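Local coordinates for periplasmic solute binding protein (Candidatus liberibacter, PDB 5AFS) that probably captures zinc or manganese ions in the periplasm as the solute-binding component of an ABC-type metal-uptake system, at residues V169-C174 with F219-N224; G242-D247 with T268-T273. One frame throughout, in Å; residues are numbered along the deposited sequence.

Interaction 1: V169-C174 with F219-N224. With ZN (zinc ion), chain G.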
ATOM      1  N   VAL A 169      -6.103   3.862 -14.335  1.00 17.58           N
ATOM      2  CA  VAL A 169      -5.663   5.262 -14.395  1.00 18.16           C
ATOM      3  C   VAL A 169      -6.001   5.993 -13.096  1.00 15.46           C
ATOM      4  O   VAL A 169      -7.162   6.070 -12.686  1.00 15.74           O
ATOM      5  CB  VAL A 169      -6.255   6.005 -15.616  1.00 20.74           C
ATOM      6  CG1 VAL A 169      -5.649   7.399 -15.748  1.00 21.27           C
ATOM      7  CG2 VAL A 169      -5.976   5.213 -16.884  1.00 24.17           C
ATOM      8  N   THR A 170      -4.968   6.524 -12.453  1.00 12.28           N
ATOM      9  CA  THR A 170      -5.096   7.112 -11.128  1.00 12.67           C
ATOM     10  C   THR A 170      -4.325   8.436 -11.077  1.00 12.27           C
ATOM     11  O   THR A 170      -3.695   8.836 -12.053  1.00 14.49           O
ATOM     12  CB  THR A 170      -4.535   6.153 -10.055  1.00 12.74           C
ATOM     13  OG1 THR A 170      -3.152   5.894 -10.320  1.00 12.83           O
ATOM     14  CG2 THR A 170      -5.288   4.831 -10.047  1.00 14.15           C
ATOM     15  N   SER A 171      -4.379   9.113  -9.941  1.00 12.39           N
ATOM     16  CA  SER A 171      -3.661  10.368  -9.757  1.00 12.78           C
ATOM     17  C   SER A 171      -2.220  10.072  -9.318  1.00 13.09           C
ATOM     18  O   SER A 171      -1.286  10.304 -10.080  1.00 15.20           O
ATOM     19  CB  SER A 171      -4.416  11.246  -8.763  1.00 13.20           C
ATOM     20  OG  SER A 171      -5.715  11.535  -9.258  1.00 12.78           O
ATOM     21  N   GLU A 172      -2.038   9.537  -8.109  1.00 13.68           N
ATOM     22  CA  GLU A 172      -0.741   8.984  -7.709  1.00 14.01           C
ATOM     23  C   GLU A 172      -0.552   7.652  -8.424  1.00 13.24           C
ATOM     24  O   GLU A 172      -1.525   6.967  -8.706  1.00 15.37           O
ATOM     25  CB  GLU A 172      -0.677   8.756  -6.194  1.00 16.11           C
ATOM     26  CG  GLU A 172       0.735   8.531  -5.644  1.00 16.14           C
ATOM     27  CD  GLU A 172       0.743   7.958  -4.234  1.00 16.82           C
ATOM     28  OE1 GLU A 172      -0.159   7.164  -3.903  1.00 17.64           O
ATOM     29  OE2 GLU A 172       1.656   8.279  -3.448  1.00 14.93           O
ATOM     30  N   GLY A 173       0.696   7.278  -8.697  1.00 14.80           N
ATOM     31  CA  GLY A 173       1.012   5.963  -9.264  1.00 13.39           C
ATOM     32  C   GLY A 173       0.925   4.857  -8.211  1.00 13.80           C
ATOM     33  O   GLY A 173       1.886   4.123  -7.982  1.00 13.42           O
ATOM     34  N   CYS A 174      -0.245   4.723  -7.597  1.00 10.96           N
ATOM     35  CA  CYS A 174      -0.442   3.828  -6.463  1.00 12.77           C
ATOM     36  C   CYS A 174      -0.807   2.395  -6.853  1.00 13.99           C
ATOM     37  O   CYS A 174      -0.834   1.520  -5.987  1.00 15.86           O
ATOM     38  CB  CYS A 174      -1.533   4.396  -5.549  1.00 14.06           C
ATOM     39  SG  CYS A 174      -3.066   4.812  -6.427  1.00 15.12           S
ATOM     40  N   PHE A 219      -9.170   7.914 -11.494  1.00 12.35           N
ATOM     41  CA  PHE A 219      -9.448   8.035 -10.063  1.00 13.20           C
ATOM     42  C   PHE A 219      -8.536   9.065  -9.412  1.00 13.03           C
ATOM     43  O   PHE A 219      -7.494   9.411  -9.965  1.00 13.06           O
ATOM     44  CB  PHE A 219      -9.196   6.691  -9.372  1.00 13.35           C
ATOM     45  CG  PHE A 219     -10.068   5.568  -9.867  1.00 14.18           C
ATOM     46  CD1 PHE A 219     -11.326   5.371  -9.337  1.00 17.40           C
ATOM     47  CD2 PHE A 219      -9.619   4.707 -10.851  1.00 17.03           C
ATOM     48  CE1 PHE A 219     -12.133   4.331  -9.790  1.00 20.75           C
ATOM     49  CE2 PHE A 219     -10.410   3.664 -11.309  1.00 21.32           C
ATOM     50  CZ  PHE A 219     -11.673   3.474 -10.771  1.00 20.20           C
ATOM     51  N   SER A 220      -8.948   9.552  -8.244  1.00 13.51           N
ATOM     52  CA  SER A 220      -8.036  10.162  -7.278  1.00 14.27           C
ATOM     53  C   SER A 220      -8.085   9.325  -6.001  1.00 14.49           C
ATOM     54  O   SER A 220      -8.749   8.282  -5.958  1.00 14.23           O
ATOM     55  CB  SER A 220      -8.386  11.632  -7.010  1.00 15.73           C
ATOM     56  OG  SER A 220      -9.591  11.770  -6.290  1.00 12.58           O
ATOM     57  N   GLU A 221      -7.376   9.762  -4.967  1.00 14.63           N
ATOM     58  CA  GLU A 221      -7.195   8.930  -3.782  1.00 15.10           C
ATOM     59  C   GLU A 221      -7.410   9.713  -2.489  1.00 16.11           C
ATOM     60  O   GLU A 221      -7.511  10.942  -2.514  1.00 14.48           O
ATOM     61  CB  GLU A 221      -5.814   8.271  -3.823  1.00 15.48           C
ATOM     62  CG  GLU A 221      -5.590   7.388  -5.059  1.00 17.19           C
ATOM     63  CD  GLU A 221      -4.944   8.131  -6.225  1.00 19.74           C
ATOM     64  OE1 GLU A 221      -3.901   8.764  -5.991  1.00 16.39           O
ATOM     65  OE2 GLU A 221      -5.465   8.070  -7.374  1.00 16.89           O
ATOM     66  N   SER A 222      -7.489   8.993  -1.365  1.00 15.00           N
ATOM     67  CA  SER A 222      -8.035   9.546  -0.111  1.00 15.84           C
ATOM     68  C   SER A 222      -7.181  10.634   0.547  1.00 19.36           C
ATOM     69  O   SER A 222      -7.683  11.365   1.395  1.00 18.45           O
ATOM     70  CB  SER A 222      -8.297   8.424   0.910  1.00 17.45           C
ATOM     71  OG  SER A 222      -7.093   7.801   1.340  1.00 16.24           O
ATOM     72  N   THR A 223      -5.908  10.743   0.167  1.00 17.39           N
ATOM     73  CA  THR A 223      -5.026  11.753   0.746  1.00 17.38           C
ATOM     74  C   THR A 223      -4.550  12.815  -0.250  1.00 19.43           C
ATOM     75  O   THR A 223      -3.696  13.614   0.094  1.00 19.34           O
ATOM     76  CB  THR A 223      -3.772  11.119   1.376  1.00 19.87           C
ATOM     77  OG1 THR A 223      -2.934  10.583   0.345  1.00 18.23           O
ATOM     78  CG2 THR A 223      -4.145  10.014   2.369  1.00 21.90           C
ATOM     79  N   ASN A 224      -5.079  12.835  -1.471  1.00 17.33           N
ATOM     80  CA  ASN A 224      -4.690  13.881  -2.427  1.00 19.80           C
ATOM     81  C   ASN A 224      -5.901  14.588  -3.016  1.00 19.44           C
ATOM     82  O   ASN A 224      -7.047  14.198  -2.769  1.00 19.72           O
ATOM     83  CB  ASN A 224      -3.751  13.337  -3.518  1.00 16.38           C
ATOM     84  CG  ASN A 224      -4.361  12.194  -4.325  1.00 15.37           C
ATOM     85  OD1 ASN A 224      -5.574  12.104  -4.494  1.00 15.60           O
ATOM     86  ND2 ASN A 224      -3.510  11.333  -4.848  1.00 13.44           N
TER
HETATM   87 ZN    ZN G1281       1.424   6.955  -1.964  1.00 13.35          ZN
HETATM   88  O   HOH W   1      -2.633   8.335  -3.572  1.00 12.44           O
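Glu-221 OE1 is gripped by two protein donors and a water. Glu-172 N reaches Glu-221 OE1 at 2.9 Å, on the syn side and 16° out of the carboxylate plane. Asn-224 ND2 meets the same Glu-221 OE1 at 2.8 Å from above that plane. The other oxygen, Glu-221 OE2, uses its syn lone pair to take the backbone N of Ser-171 at 3.0 Å. One carboxylate therefore accepts two successive peptide N-H groups and holds the corner where the chain leaves strand 167-170. A bend at chi2 (92°) turns the Glu-221 carboxylate back to these donors. Cys-174 SG packs against Glu-221 CD.

The amide of Asn-224 works from both ends: OD1 accepts the backbone N of Glu-221, and ND2 also bonds Asn-193. This ties the type I turn from Glu-221 to Asn-224 to the carboxylate. Between the strands themselves, Phe-219 N donates to Val-169 O. Ser-171 OG then bonds Phe-219 O at 2.9 Å, in the carbonyl plane and on a lone pair.

Glu-172 runs extended from the held backbone, its CG anti to the backbone N (chi1 -165°). Glu-172 binds zinc with both oxygens, OE2 at 2.0 Å and OE1 at 2.5 Å. Its OE2 also accepts Asn-193 N. The water joins Glu-172 OE1 to Glu-221 OE1, so Glu-221 is a second-shell residue behind the metal ligand. His-39, His-106 and Asp-247 complete the site, the metal-binding cleft of a ZnuA-like solute-binding protein.

Interaction 2: G242-D247 with T268-T273. With ZN (zinc ion), chain G; SO4 (sulfate ion), chain C.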
ATOM      1  N   GLY A 242     -13.938   8.555  -8.945  1.00 19.01           N
ATOM      2  CA  GLY A 242     -14.083   8.638  -7.491  1.00 18.70           C
ATOM      3  C   GLY A 242     -12.786   8.393  -6.731  1.00 17.15           C
ATOM      4  O   GLY A 242     -11.700   8.390  -7.320  1.00 14.29           O
ATOM      5  N   VAL A 243     -12.917   8.179  -5.421  1.00 16.67           N
ATOM      6  CA  VAL A 243     -11.793   8.166  -4.495  1.00 14.73           C
ATOM      7  C   VAL A 243     -11.431   6.737  -4.086  1.00 16.47           C
ATOM      8  O   VAL A 243     -12.277   5.989  -3.589  1.00 13.70           O
ATOM      9  CB  VAL A 243     -12.067   9.015  -3.224  1.00 16.20           C
ATOM     10  CG1 VAL A 243     -10.905   8.921  -2.250  1.00 16.44           C
ATOM     11  CG2 VAL A 243     -12.298  10.488  -3.567  1.00 16.03           C
ATOM     12  N   LEU A 244     -10.164   6.372  -4.304  1.00 15.07           N
ATOM     13  CA  LEU A 244      -9.595   5.110  -3.806  1.00 13.80           C
ATOM     14  C   LEU A 244      -8.802   5.315  -2.509  1.00 14.51           C
ATOM     15  O   LEU A 244      -8.296   6.414  -2.241  1.00 12.38           O
ATOM     16  CB  LEU A 244      -8.663   4.494  -4.847  1.00 13.91           C
ATOM     17  CG  LEU A 244      -9.211   4.302  -6.263  1.00 15.11           C
ATOM     18  CD1 LEU A 244      -8.120   3.769  -7.175  1.00 18.19           C
ATOM     19  CD2 LEU A 244     -10.412   3.386  -6.269  1.00 15.63           C
ATOM     20  N   TYR A 245      -8.688   4.242  -1.724  1.00 13.22           N
ATOM     21  CA  TYR A 245      -7.875   4.225  -0.512  1.00 12.78           C
ATOM     22  C   TYR A 245      -6.629   3.393  -0.763  1.00 13.87           C
ATOM     23  O   TYR A 245      -6.728   2.196  -1.064  1.00 13.31           O
ATOM     24  CB  TYR A 245      -8.664   3.645   0.667  1.00 15.26           C
ATOM     25  CG  TYR A 245      -9.641   4.626   1.267  1.00 17.67           C
ATOM     26  CD1 TYR A 245     -10.889   4.840   0.693  1.00 19.69           C
ATOM     27  CD2 TYR A 245      -9.307   5.352   2.401  1.00 21.08           C
ATOM     28  CE1 TYR A 245     -11.778   5.751   1.242  1.00 20.90           C
ATOM     29  CE2 TYR A 245     -10.187   6.262   2.951  1.00 20.40           C
ATOM     30  CZ  TYR A 245     -11.421   6.453   2.372  1.00 24.31           C
ATOM     31  OH  TYR A 245     -12.289   7.363   2.930  1.00 35.13           O
ATOM     32  N   VAL A 246      -5.461   4.026  -0.645  1.00 13.10           N
ATOM     33  CA  VAL A 246      -4.178   3.363  -0.934  1.00 15.34           C
ATOM     34  C   VAL A 246      -3.035   3.674   0.046  1.00 13.63           C
ATOM     35  O   VAL A 246      -2.240   2.786   0.358  1.00 17.40           O
ATOM     36  CB  VAL A 246      -3.670   3.670  -2.373  1.00 14.90           C
ATOM     37  CG1 VAL A 246      -4.664   3.182  -3.413  1.00 15.22           C
ATOM     38  CG2 VAL A 246      -3.385   5.161  -2.560  1.00 16.64           C
ATOM     39  N   ASP A 247      -2.924   4.916   0.508  1.00 12.00           N
ATOM     40  CA  ASP A 247      -1.716   5.338   1.248  1.00 12.38           C
ATOM     41  C   ASP A 247      -1.882   5.265   2.766  1.00 12.56           C
ATOM     42  O   ASP A 247      -0.917   5.394   3.510  1.00 14.10           O
ATOM     43  CB  ASP A 247      -1.280   6.758   0.830  1.00 11.56           C
ATOM     44  CG  ASP A 247      -0.291   6.774  -0.352  1.00 11.19           C
ATOM     45  OD1 ASP A 247       0.300   5.750  -0.754  1.00 13.41           O
ATOM     46  OD2 ASP A 247      -0.041   7.859  -0.896  1.00 13.67           O
ATOM     47  N   THR A 268     -12.931  -3.150  -5.259  1.00 12.32           N
ATOM     48  CA  THR A 268     -14.360  -3.147  -5.567  1.00 12.68           C
ATOM     49  C   THR A 268     -14.705  -1.942  -6.400  1.00 15.17           C
ATOM     50  O   THR A 268     -15.437  -2.039  -7.404  1.00 12.72           O
ATOM     51  CB  THR A 268     -15.221  -3.124  -4.298  1.00 11.98           C
ATOM     52  OG1 THR A 268     -15.085  -4.376  -3.630  1.00  9.85           O
ATOM     53  CG2 THR A 268     -16.682  -2.899  -4.643  1.00 14.57           C
ATOM     54  N   LYS A 269     -14.180  -0.799  -5.986  1.00 13.85           N
ATOM     55  CA  LYS A 269     -14.474   0.428  -6.689  1.00 15.68           C
ATOM     56  C   LYS A 269     -13.897   0.392  -8.092  1.00 18.14           C
ATOM     57  O   LYS A 269     -14.534   0.862  -9.025  1.00 17.33           O
ATOM     58  CB  LYS A 269     -13.964   1.629  -5.922  1.00 15.74           C
ATOM     59  CG  LYS A 269     -14.468   2.928  -6.494  1.00 21.78           C
ATOM     60  CD  LYS A 269     -14.493   4.013  -5.441  1.00 24.24           C
ATOM     61  CE  LYS A 269     -15.063   5.277  -6.031  1.00 22.81           C
ATOM     62  NZ  LYS A 269     -16.502   5.166  -6.377  1.00 22.81           N
ATOM     63  N   ILE A 270     -12.708  -0.191  -8.245  1.00 17.15           N
ATOM     64  CA  ILE A 270     -12.117  -0.357  -9.568  1.00 16.67           C
ATOM     65  C   ILE A 270     -12.977  -1.280 -10.435  1.00 15.64           C
ATOM     66  O   ILE A 270     -13.271  -0.927 -11.574  1.00 14.64           O
ATOM     67  CB  ILE A 270     -10.663  -0.882  -9.515  1.00 16.14           C
ATOM     68  CG1 ILE A 270      -9.731   0.174  -8.918  1.00 16.08           C
ATOM     69  CG2 ILE A 270     -10.178  -1.246 -10.906  1.00 15.85           C
ATOM     70  CD1 ILE A 270      -8.463  -0.400  -8.330  1.00 17.52           C
ATOM     71  N   VAL A 271     -13.380  -2.449  -9.922  1.00 16.76           N
ATOM     72  CA  VAL A 271     -14.203  -3.358 -10.748  1.00 21.47           C
ATOM     73  C   VAL A 271     -15.505  -2.702 -11.169  1.00 19.44           C
ATOM     74  O   VAL A 271     -15.939  -2.874 -12.295  1.00 18.70           O
ATOM     75  CB  VAL A 271     -14.626  -4.718 -10.114  1.00 26.04           C
ATOM     76  CG1 VAL A 271     -13.746  -5.826 -10.583  1.00 35.38           C
ATOM     77  CG2 VAL A 271     -14.691  -4.694  -8.614  1.00 29.43           C
ATOM     78  N   ASP A 272     -16.125  -1.982 -10.244  1.00 22.29           N
ATOM     79  CA  ASP A 272     -17.417  -1.358 -10.486  1.00 24.57           C
ATOM     80  C   ASP A 272     -17.386  -0.224 -11.512  1.00 28.73           C
ATOM     81  O   ASP A 272     -18.446   0.225 -11.927  1.00 31.12           O
ATOM     82  CB  ASP A 272     -18.037  -0.883  -9.164  1.00 21.59           C
ATOM     83  CG  ASP A 272     -18.487  -2.039  -8.280  1.00 23.96           C
ATOM     84  OD1 ASP A 272     -18.517  -3.189  -8.756  1.00 29.76           O
ATOM     85  OD2 ASP A 272     -18.810  -1.808  -7.102  1.00 29.00           O
ATOM     86  N   THR A 273     -16.195   0.229 -11.921  1.00 29.55           N
ATOM     87  CA  THR A 273     -16.055   1.166 -13.044  1.00 33.15           C
ATOM     88  C   THR A 273     -15.739   0.478 -14.367  1.00 38.40           C
ATOM     89  O   THR A 273     -16.034   1.024 -15.425  1.00 49.31           O
ATOM     90  CB  THR A 273     -14.948   2.219 -12.816  1.00 38.59           C
ATOM     91  OG1 THR A 273     -13.655   1.597 -12.890  1.00 42.38           O
ATOM     92  CG2 THR A 273     -15.131   2.910 -11.489  1.00 29.10           C
TER
HETATM   93 ZN    ZN G1281       1.424   6.955  -1.964  1.00 13.35          ZN
HETATM   94  S   SO4 C1277     -11.226   8.936   6.174  0.70 38.00           S
HETATM   95  O1  SO4 C1277     -10.144   8.338   6.973  0.70 36.22           O
HETATM   96  O2  SO4 C1277     -12.474   8.150   6.320  0.70 27.42           O
HETATM   97  O3  SO4 C1277     -10.820   8.987   4.757  0.70 40.27           O
HETATM   98  O4  SO4 C1277     -11.458  10.320   6.648  0.70 48.02           O
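Lys-269 lays its aliphatic chain at a slant over the end of strand 239-244. Lys-269 CB lies 4.0 Å from Leu-244 CD2, the two side chains meeting at an angle. Further out, Lys-269 CD comes to 3.5 Å from Val-243 O, and Lys-269 CE packs 3.8 Å from Gly-242 CA. The Lys-269 chain is straight as far as CE, with CG anti to the backbone N (chi1 -170°), and bends only at chi4. It is the methylene groups that make this contact, and no hydrogen bond crosses between the segments.

Leu-244 CD2 also touches Ile-270, with CG1 at 4.2 Å. One methyl thus sits against two consecutive helix residues. This is a helix packed on a parallel beta-sheet, as in the alpha/beta lobes of this binding-protein family. The short segments of strand 242-244 and helix 268-273 run at 144° to each other, their axes 9.4 Å apart at closest approach. Phe-219 of the neighbouring strand 217-221 packs beside Leu-244, on the same side of the sheet. On the far side of helix 259-274, Val-271 packs on helix 133-158. Within the helix, Ile-270 O accepts both Thr-273 N and Thr-273 OG1.

Past the strand, the chain leaves the helix segment and heads for the metal. Tyr-245 OH donates to sulfate O3 at 2.9 Å. That oxygen lies at the ring edge, in its plane; the ion probably comes from the crystallisation liquor. Tyr-245 O is held by Ser-266 OG, and Val-246 O by Trp-108. Asp-247 then binds zinc through both carboxylate oxygens, OD1 and OD2, each at 2.0 Å.

Interaction 1 closes before interaction 2 opens along the chain, and their centres lie 9 Å apart. They share a sheet, because strands 217-221 and 239-244 are parallel neighbours. Ser-220 O and Leu-244 N join them by a probable hydrogen bond of 2.9 Å. Phe-219 of interaction 1 also packs on Thr-273 of helix 259-274. Both first segments run from a strand into a loop that carries a zinc ligand. Their carboxylates come close at Glu-172 OE1 and Asp-247 OD2, where the shared metal probably offsets the like charges. One lobe thus supplies two acidic ligands, Glu-172 and Asp-247, from loops that follow separate strands.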